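Local coordinates for protein type III restriction-modification enzyme EcoP15I Mod subunit (Escherichia coli, PDB 4ZCF) that methylates an adenine in one strand of its DNA recognition site, using S-adenosyl-L-methionine, and is required with the Res subunit for DNA restriction, at residues N606-Y611 with L638-R643; K259-D264 with D383-L388. One frame throughout, in Å; residues are numbered along the deposited sequence.

Contact 1 (N606-Y611 with L638-R643); sequences NKVVFY and LDLVVR
Leu638 and Asp639 begin the pairing with Asn606 where two parallel strands start, 607-611 and 639-643, which helix 618-629 joins in a beta-alpha-beta crossover. Asp639 N reaches Asn606 O at 3.2 Å from above the carbonyl plane, while CD2 of Leu638 rests on CG2 of Val608. From here the backbone bonds alternate as parallel strands require: Asp639 accepts from Val608 N (2.7 Å to its O), and Val641 both gives its N-H to Val608 O and receives that of Phe610. Leu640, between them, turns to the face that carries Val608 and Phe610, where helix 618-629 packs through Leu627. Its CG lies anti to the backbone N (chi1 -176°), which brings CD1 3.6 Å from Phe610 CD1; the two side chains run nearly perpendicular, and a branched aliphatic group can meet both ring and helix. Val641 points to the other face, its CG2 lying 3.9 Å from Lys607 CE, so methyl meets methylene while the lysine's ammonium goes on to a salt bridge with Asp553. Val642 returns to the aromatic side and lies alongside Phe610, CG1 being 3.7 Å from CE2; Phe757 of the restriction subunit packs on Val642 as well. Arg643 ends the strand, its N bonded to Phe610 O. Its long chain bends at chi3 (-64°) and carries the guanidinium back toward Asp553, which holds Arg643 by one carboxylate oxygen and Lys607 by the other. Val609 supplies an apolar floor for the flat group: CG1 sits over the centre of one guanidinium face, 3.8 Å from CZ.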
ATOM      1  N   ASN A 606      26.207 -27.607  -2.152  1.00 60.46           N
ATOM      2  CA  ASN A 606      27.049 -26.579  -1.543  1.00 59.14           C
ATOM      3  C   ASN A 606      26.798 -26.478  -0.051  1.00 60.25           C
ATOM      4  O   ASN A 606      27.464 -25.714   0.650  1.00 60.57           O
ATOM      5  CB  ASN A 606      26.785 -25.229  -2.226  1.00 60.33           C
ATOM      6  CG  ASN A 606      25.323 -24.934  -2.456  1.00 80.33           C
ATOM      7  OD1 ASN A 606      24.603 -24.486  -1.557  1.00 74.89           O
ATOM      8  ND2 ASN A 606      24.845 -25.213  -3.662  1.00 71.93           N
ATOM      9  N   LYS A 607      25.849 -27.263   0.433  1.00 54.52           N
ATOM     10  CA  LYS A 607      25.429 -27.282   1.826  1.00 53.55           C
ATOM     11  C   LYS A 607      25.019 -28.724   2.167  1.00 56.33           C
ATOM     12  O   LYS A 607      24.351 -29.379   1.356  1.00 55.92           O
ATOM     13  CB  LYS A 607      24.238 -26.304   1.992  1.00 54.85           C
ATOM     14  CG  LYS A 607      23.939 -25.860   3.413  1.00 60.14           C
ATOM     15  CD  LYS A 607      22.632 -25.063   3.429  1.00 68.85           C
ATOM     16  CE  LYS A 607      21.793 -25.335   4.654  1.00 68.86           C
ATOM     17  NZ  LYS A 607      20.371 -24.991   4.445  1.00 62.85           N
ATOM     18  N   VAL A 608      25.475 -29.234   3.332  1.00 51.23           N
ATOM     19  CA  VAL A 608      25.152 -30.591   3.823  1.00 49.51           C
ATOM     20  C   VAL A 608      24.488 -30.452   5.196  1.00 49.86           C
ATOM     21  O   VAL A 608      25.084 -29.881   6.111  1.00 49.83           O
ATOM     22  CB  VAL A 608      26.357 -31.587   3.830  1.00 52.44           C
ATOM     23  CG1 VAL A 608      25.909 -33.001   4.197  1.00 51.81           C
ATOM     24  CG2 VAL A 608      27.084 -31.598   2.492  1.00 52.10           C
ATOM     25  N   VAL A 609      23.229 -30.896   5.302  1.00 44.36           N
ATOM     26  CA  VAL A 609      22.413 -30.837   6.529  1.00 43.75           C
ATOM     27  C   VAL A 609      22.169 -32.271   7.053  1.00 44.93           C
ATOM     28  O   VAL A 609      21.665 -33.108   6.321  1.00 43.11           O
ATOM     29  CB  VAL A 609      21.073 -30.056   6.326  1.00 47.28           C
ATOM     30  CG1 VAL A 609      20.403 -29.718   7.657  1.00 46.60           C
ATOM     31  CG2 VAL A 609      21.272 -28.804   5.488  1.00 47.06           C
ATOM     32  N   PHE A 610      22.532 -32.548   8.300  1.00 42.36           N
ATOM     33  CA  PHE A 610      22.330 -33.885   8.868  1.00 42.69           C
ATOM     34  C   PHE A 610      21.597 -33.843  10.211  1.00 45.57           C
ATOM     35  O   PHE A 610      21.731 -32.881  10.965  1.00 45.39           O
ATOM     36  CB  PHE A 610      23.664 -34.670   8.960  1.00 44.71           C
ATOM     37  CG  PHE A 610      24.642 -34.123   9.975  1.00 45.93           C
ATOM     38  CD1 PHE A 610      25.540 -33.118   9.630  1.00 48.69           C
ATOM     39  CD2 PHE A 610      24.632 -34.576  11.290  1.00 47.19           C
ATOM     40  CE1 PHE A 610      26.396 -32.565  10.585  1.00 48.50           C
ATOM     41  CE2 PHE A 610      25.505 -34.034  12.237  1.00 49.33           C
ATOM     42  CZ  PHE A 610      26.375 -33.030  11.876  1.00 47.01           C
ATOM     43  N   TYR A 611      20.822 -34.886  10.502  1.00 41.88           N
ATOM     44  CA  TYR A 611      20.077 -35.004  11.754  1.00 41.90           C
ATOM     45  C   TYR A 611      20.994 -35.488  12.915  1.00 50.50           C
ATOM     46  O   TYR A 611      21.367 -36.662  12.964  1.00 50.98           O
ATOM     47  CB  TYR A 611      18.879 -35.939  11.526  1.00 41.60           C
ATOM     48  CG  TYR A 611      17.969 -36.147  12.708  1.00 40.32           C
ATOM     49  CD1 TYR A 611      17.624 -35.090  13.542  1.00 42.74           C
ATOM     50  CD2 TYR A 611      17.368 -37.374  12.937  1.00 40.42           C
ATOM     51  CE1 TYR A 611      16.766 -35.273  14.628  1.00 44.43           C
ATOM     52  CE2 TYR A 611      16.528 -37.578  14.033  1.00 41.47           C
ATOM     53  CZ  TYR A 611      16.219 -36.520  14.870  1.00 49.47           C
ATOM     54  OH  TYR A 611      15.348 -36.700  15.918  1.00 52.41           O
ATOM     55  N   LEU A 638      31.884 -27.205   0.613  1.00 70.53           N
ATOM     56  CA  LEU A 638      30.596 -27.606   1.175  1.00 69.25           C
ATOM     57  C   LEU A 638      30.453 -27.288   2.667  1.00 71.76           C
ATOM     58  O   LEU A 638      31.251 -27.773   3.475  1.00 71.14           O
ATOM     59  CB  LEU A 638      30.357 -29.105   0.928  1.00 69.11           C
ATOM     60  CG  LEU A 638      30.077 -29.528  -0.514  1.00 73.64           C
ATOM     61  CD1 LEU A 638      31.353 -29.930  -1.241  1.00 73.40           C
ATOM     62  CD2 LEU A 638      29.079 -30.668  -0.556  1.00 75.86           C
ATOM     63  N   ASP A 639      29.427 -26.481   3.029  1.00 67.50           N
ATOM     64  CA  ASP A 639      29.117 -26.165   4.428  1.00 66.79           C
ATOM     65  C   ASP A 639      28.393 -27.347   5.066  1.00 66.28           C
ATOM     66  O   ASP A 639      27.680 -28.079   4.369  1.00 64.62           O
ATOM     67  CB  ASP A 639      28.270 -24.892   4.574  1.00 69.79           C
ATOM     68  CG  ASP A 639      28.225 -24.351   6.003  1.00 91.04           C
ATOM     69  OD1 ASP A 639      29.318 -24.166   6.612  1.00 92.72           O
ATOM     70  OD2 ASP A 639      27.103 -24.103   6.514  1.00101.00           O
ATOM     71  N   LEU A 640      28.594 -27.540   6.390  1.00 60.23           N
ATOM     72  CA  LEU A 640      28.013 -28.653   7.141  1.00 58.19           C
ATOM     73  C   LEU A 640      27.177 -28.181   8.329  1.00 57.99           C
ATOM     74  O   LEU A 640      27.718 -27.719   9.332  1.00 58.73           O
ATOM     75  CB  LEU A 640      29.107 -29.676   7.539  1.00 58.03           C
ATOM     76  CG  LEU A 640      28.646 -30.947   8.243  1.00 62.25           C
ATOM     77  CD1 LEU A 640      28.015 -31.930   7.272  1.00 61.95           C
ATOM     78  CD2 LEU A 640      29.780 -31.591   8.994  1.00 64.06           C
ATOM     79  N   VAL A 641      25.852 -28.338   8.217  1.00 50.80           N
ATOM     80  CA  VAL A 641      24.872 -27.898   9.213  1.00 48.48           C
ATOM     81  C   VAL A 641      24.331 -29.066  10.052  1.00 51.33           C
ATOM     82  O   VAL A 641      24.131 -30.156   9.509  1.00 52.15           O
ATOM     83  CB  VAL A 641      23.736 -27.115   8.475  1.00 50.95           C
ATOM     84  CG1 VAL A 641      22.675 -26.579   9.437  1.00 50.35           C
ATOM     85  CG2 VAL A 641      24.305 -25.982   7.628  1.00 50.28           C
ATOM     86  N   VAL A 642      24.089 -28.824  11.370  1.00 46.19           N
ATOM     87  CA  VAL A 642      23.470 -29.741  12.340  1.00 45.93           C
ATOM     88  C   VAL A 642      22.034 -29.270  12.641  1.00 50.22           C
ATOM     89  O   VAL A 642      21.816 -28.091  12.975  1.00 48.50           O
ATOM     90  CB  VAL A 642      24.200 -29.882  13.709  1.00 50.77           C
ATOM     91  CG1 VAL A 642      24.082 -31.310  14.245  1.00 50.79           C
ATOM     92  CG2 VAL A 642      25.648 -29.421  13.664  1.00 51.23           C
ATOM     93  N   ARG A 643      21.080 -30.215  12.645  1.00 47.75           N
ATOM     94  CA  ARG A 643      19.697 -29.899  12.983  1.00 48.32           C
ATOM     95  C   ARG A 643      19.088 -30.973  13.887  1.00 54.38           C
ATOM     96  O   ARG A 643      19.156 -32.159  13.560  1.00 54.69           O
ATOM     97  CB  ARG A 643      18.854 -29.658  11.713  1.00 46.76           C
ATOM     98  CG  ARG A 643      17.601 -28.833  11.980  1.00 46.00           C
ATOM     99  CD  ARG A 643      17.018 -28.242  10.720  1.00 42.41           C
ATOM    100  NE  ARG A 643      17.939 -27.301  10.104  1.00 38.16           N
ATOM    101  CZ  ARG A 643      17.987 -27.035   8.808  1.00 53.64           C
ATOM    102  NH1 ARG A 643      17.178 -27.664   7.964  1.00 44.84           N
ATOM    103  NH2 ARG A 643      18.860 -26.158   8.339  1.00 42.95           N
TER

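Contact 2 (K259-D264 with D383-L388)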
ATOM      1  N   LYS A 259      -3.681  -2.977 -18.227  1.00 40.49           N
ATOM      2  CA  LYS A 259      -4.474  -3.101 -19.453  1.00 42.34           C
ATOM      3  C   LYS A 259      -4.521  -4.541 -19.911  1.00 50.77           C
ATOM      4  O   LYS A 259      -3.582  -5.295 -19.666  1.00 51.09           O
ATOM      5  CB  LYS A 259      -3.931  -2.218 -20.604  1.00 43.56           C
ATOM      6  CG  LYS A 259      -4.133  -0.706 -20.450  1.00 55.49           C
ATOM      7  CD  LYS A 259      -5.601  -0.241 -20.498  1.00 57.83           C
ATOM      8  CE  LYS A 259      -5.764   1.259 -20.681  1.00 46.23           C
ATOM      9  NZ  LYS A 259      -5.166   2.054 -19.572  1.00 44.80           N
ATOM     10  N   SER A 260      -5.622  -4.909 -20.576  1.00 49.68           N
ATOM     11  CA  SER A 260      -5.825  -6.189 -21.236  1.00 50.49           C
ATOM     12  C   SER A 260      -5.723  -5.902 -22.754  1.00 56.82           C
ATOM     13  O   SER A 260      -6.360  -4.955 -23.248  1.00 55.15           O
ATOM     14  CB  SER A 260      -7.196  -6.772 -20.881  1.00 54.20           C
ATOM     15  OG  SER A 260      -7.553  -7.881 -21.696  1.00 63.06           O
ATOM     16  N   ASN A 261      -4.887  -6.685 -23.479  1.00 56.00           N
ATOM     17  CA  ASN A 261      -4.754  -6.538 -24.931  1.00 56.55           C
ATOM     18  C   ASN A 261      -5.593  -7.584 -25.701  1.00 60.74           C
ATOM     19  O   ASN A 261      -5.688  -7.508 -26.927  1.00 59.50           O
ATOM     20  CB  ASN A 261      -3.285  -6.521 -25.390  1.00 58.77           C
ATOM     21  CG  ASN A 261      -3.035  -5.609 -26.590  1.00 98.62           C
ATOM     22  OD1 ASN A 261      -3.930  -5.299 -27.401  1.00 94.79           O
ATOM     23  ND2 ASN A 261      -1.805  -5.131 -26.721  1.00 95.82           N
ATOM     24  N   ILE A 262      -6.218  -8.542 -24.978  1.00 58.08           N
ATOM     25  CA  ILE A 262      -7.069  -9.564 -25.591  1.00 57.89           C
ATOM     26  C   ILE A 262      -8.555  -9.510 -25.173  1.00 60.05           C
ATOM     27  O   ILE A 262      -9.089 -10.495 -24.650  1.00 61.78           O
ATOM     28  CB  ILE A 262      -6.443 -10.993 -25.653  1.00 61.83           C
ATOM     29  CG1 ILE A 262      -5.686 -11.392 -24.345  1.00 62.03           C
ATOM     30  CG2 ILE A 262      -5.555 -11.143 -26.896  1.00 63.65           C
ATOM     31  CD1 ILE A 262      -6.513 -12.223 -23.310  1.00 66.88           C
ATOM     32  N   SER A 263      -9.224  -8.354 -25.428  1.00 52.38           N
ATOM     33  CA  SER A 263     -10.648  -8.136 -25.137  1.00 50.61           C
ATOM     34  C   SER A 263     -11.506  -8.930 -26.098  1.00 53.85           C
ATOM     35  O   SER A 263     -11.134  -9.110 -27.260  1.00 53.82           O
ATOM     36  CB  SER A 263     -11.032  -6.663 -25.272  1.00 52.33           C
ATOM     37  OG  SER A 263     -10.026  -5.783 -24.805  1.00 58.10           O
ATOM     38  N   ASP A 264     -12.691  -9.338 -25.631  1.00 49.15           N
ATOM     39  CA  ASP A 264     -13.673 -10.082 -26.412  1.00 47.53           C
ATOM     40  C   ASP A 264     -14.285  -9.224 -27.516  1.00 49.44           C
ATOM     41  O   ASP A 264     -14.390  -9.707 -28.640  1.00 48.30           O
ATOM     42  CB  ASP A 264     -14.749 -10.673 -25.492  1.00 49.37           C
ATOM     43  CG  ASP A 264     -14.189 -11.593 -24.423  1.00 60.84           C
ATOM     44  OD1 ASP A 264     -13.325 -12.445 -24.761  1.00 64.40           O
ATOM     45  OD2 ASP A 264     -14.600 -11.459 -23.248  1.00 59.15           O
ATOM     46  N   ASP A 383      -6.100  -1.548 -31.825  1.00 40.48           N
ATOM     47  CA  ASP A 383      -5.265  -0.814 -30.882  1.00 39.19           C
ATOM     48  C   ASP A 383      -5.948  -0.521 -29.529  1.00 41.06           C
ATOM     49  O   ASP A 383      -5.380   0.203 -28.713  1.00 40.43           O
ATOM     50  CB  ASP A 383      -4.690   0.454 -31.542  1.00 40.71           C
ATOM     51  CG  ASP A 383      -3.607   0.136 -32.563  1.00 49.64           C
ATOM     52  OD1 ASP A 383      -2.659  -0.587 -32.213  1.00 51.64           O
ATOM     53  OD2 ASP A 383      -3.728   0.586 -33.717  1.00 55.72           O
ATOM     54  N   TYR A 384      -7.139  -1.121 -29.287  1.00 36.03           N
ATOM     55  CA  TYR A 384      -7.933  -0.979 -28.071  1.00 34.57           C
ATOM     56  C   TYR A 384      -7.356  -1.825 -26.937  1.00 40.46           C
ATOM     57  O   TYR A 384      -7.041  -3.015 -27.116  1.00 41.91           O
ATOM     58  CB  TYR A 384      -9.420  -1.314 -28.314  1.00 34.07           C
ATOM     59  CG  TYR A 384     -10.258  -1.305 -27.052  1.00 33.85           C
ATOM     60  CD1 TYR A 384     -10.538  -0.114 -26.383  1.00 34.53           C
ATOM     61  CD2 TYR A 384     -10.753  -2.491 -26.510  1.00 34.10           C
ATOM     62  CE1 TYR A 384     -11.274  -0.103 -25.199  1.00 33.37           C
ATOM     63  CE2 TYR A 384     -11.484  -2.493 -25.320  1.00 34.58           C
ATOM     64  CZ  TYR A 384     -11.735  -1.295 -24.665  1.00 41.32           C
ATOM     65  OH  TYR A 384     -12.455  -1.282 -23.496  1.00 42.13           O
ATOM     66  N   LYS A 385      -7.218  -1.184 -25.769  1.00 35.51           N
ATOM     67  CA  LYS A 385      -6.673  -1.758 -24.551  1.00 34.67           C
ATOM     68  C   LYS A 385      -7.697  -1.563 -23.456  1.00 38.68           C
ATOM     69  O   LYS A 385      -8.151  -0.447 -23.261  1.00 38.91           O
ATOM     70  CB  LYS A 385      -5.323  -1.108 -24.220  1.00 36.57           C
ATOM     71  CG  LYS A 385      -4.241  -1.385 -25.294  1.00 45.83           C
ATOM     72  CD  LYS A 385      -2.864  -1.740 -24.711  1.00 66.79           C
ATOM     73  CE  LYS A 385      -2.766  -3.110 -24.061  1.00 78.09           C
ATOM     74  NZ  LYS A 385      -1.365  -3.464 -23.695  1.00 81.99           N
ATOM     75  N   GLN A 386      -8.150  -2.657 -22.823  1.00 35.63           N
ATOM     76  CA  GLN A 386      -9.206  -2.629 -21.809  1.00 35.01           C
ATOM     77  C   GLN A 386      -8.625  -2.316 -20.461  1.00 39.40           C
ATOM     78  O   GLN A 386      -7.725  -3.020 -20.001  1.00 41.48           O
ATOM     79  CB  GLN A 386      -9.984  -3.970 -21.804  1.00 36.29           C
ATOM     80  CG  GLN A 386     -11.123  -4.129 -20.772  1.00 42.42           C
ATOM     81  CD  GLN A 386     -12.331  -3.265 -21.019  1.00 69.98           C
ATOM     82  OE1 GLN A 386     -12.666  -2.381 -20.216  1.00 69.20           O
ATOM     83  NE2 GLN A 386     -13.035  -3.511 -22.120  1.00 65.16           N
ATOM     84  N   LYS A 387      -9.133  -1.245 -19.837  1.00 34.27           N
ATOM     85  CA  LYS A 387      -8.765  -0.753 -18.500  1.00 32.86           C
ATOM     86  C   LYS A 387      -9.597  -1.453 -17.396  1.00 37.72           C
ATOM     87  O   LYS A 387     -10.627  -2.099 -17.681  1.00 38.44           O
ATOM     88  CB  LYS A 387      -9.031   0.771 -18.418  1.00 33.44           C
ATOM     89  CG  LYS A 387     -10.521   1.120 -18.412  1.00 31.44           C
ATOM     90  CD  LYS A 387     -10.799   2.589 -18.443  1.00 35.11           C
ATOM     91  CE  LYS A 387     -12.256   2.846 -18.182  1.00 30.56           C
ATOM     92  NZ  LYS A 387     -12.832   3.830 -19.131  1.00 38.86           N
ATOM     93  N   LEU A 388      -9.213  -1.222 -16.124  1.00 31.28           N
ATOM     94  CA  LEU A 388     -10.001  -1.722 -15.017  1.00 28.88           C
ATOM     95  C   LEU A 388     -10.877  -0.569 -14.503  1.00 31.46           C
ATOM     96  O   LEU A 388     -10.383   0.319 -13.833  1.00 30.17           O
ATOM     97  CB  LEU A 388      -9.083  -2.289 -13.915  1.00 28.15           C
ATOM     98  CG  LEU A 388      -9.699  -2.746 -12.586  1.00 30.07           C
ATOM     99  CD1 LEU A 388     -10.748  -3.863 -12.785  1.00 29.31           C
ATOM    100  CD2 LEU A 388      -8.630  -3.196 -11.661  1.00 29.48           C
TER
HETATM  101  O   HOH W   1      -7.855  -5.004 -25.683  1.00 45.77           O
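Ser260 and Gln386 are joined by two backbone hydrogen bonds, from Ser260 N to Gln386 O and from Gln386 N to Ser260 O, each 2.9 Å long. Both donors lie in the plane of the carbonyl they meet. Weaker CA-H...O contacts widen the same junction, with Lys259 CA 3.3 Å from Gln386 O and Lys385 CA 3.5 Å from Ser260 O.

A water extends the polar link. It donates to Ser260 O (2.9 Å) and to Tyr384 O, and accepts from the hydroxyl of Ser263, so that one small molecule ties two backbone carbonyls to a side chain. Ser260 O is thereby gripped twice, by the water and by Gln386 N. The Ser260-Gln386 pair is a single antiparallel bridge, not a ladder, between two loops of the methyltransferase domain, one entering helix 264-279, the other leading to strand 388-389. Ser263 holds the N-cap position of that helix, but its hydroxyl goes to the water and makes no capping bond. Serine suits this place because it is short and can donate to the water, with OG close to both Gln386 CB (3.5 Å) and the Tyr384 ring, which it approaches obliquely near CE2. Tyr384 also packs on a phosphate of the bound DNA.

Apolar contacts come from lysine methylenes. The chain of Lys259 bends at chi2 (-67°) and slants across those of Lys385 and Lys387, CB lying 3.8 Å from Lys385 CE and CE 4.0 Å from Lys387 CB. Such long chains can offer carbon to a neighbour and still carry their charge outward; the ammonium of Lys387 goes to Glu240 and Asn232 of the second subunit.

A methylene also meets a polar group: Lys385, bent at both chi2 and chi3, lays its CE in van der Waals contact against the Asn261 amide, 3.5 Å from ND2.

In the fold
Contact 2 comes first in sequence, and the chain's centre falls between the two, with their own centres about 51 Å apart and nearest atoms about 38 Å apart. They share no strand or helix. Contact 2 joins loops of the methyltransferase domain beside the bound DNA, where Leu388 pairs in parallel with a strand of the second Mod subunit, carrying the sheet across the interface. Contact 1 pairs the edge strand 639-643 of the separate five-stranded C-terminal sheet with its inner neighbour, about 39 Å from the DNA at its nearest atom and touching the restriction subunit. The pair thus samples two different interfaces: DNA and Mod dimer at one, Res at the other.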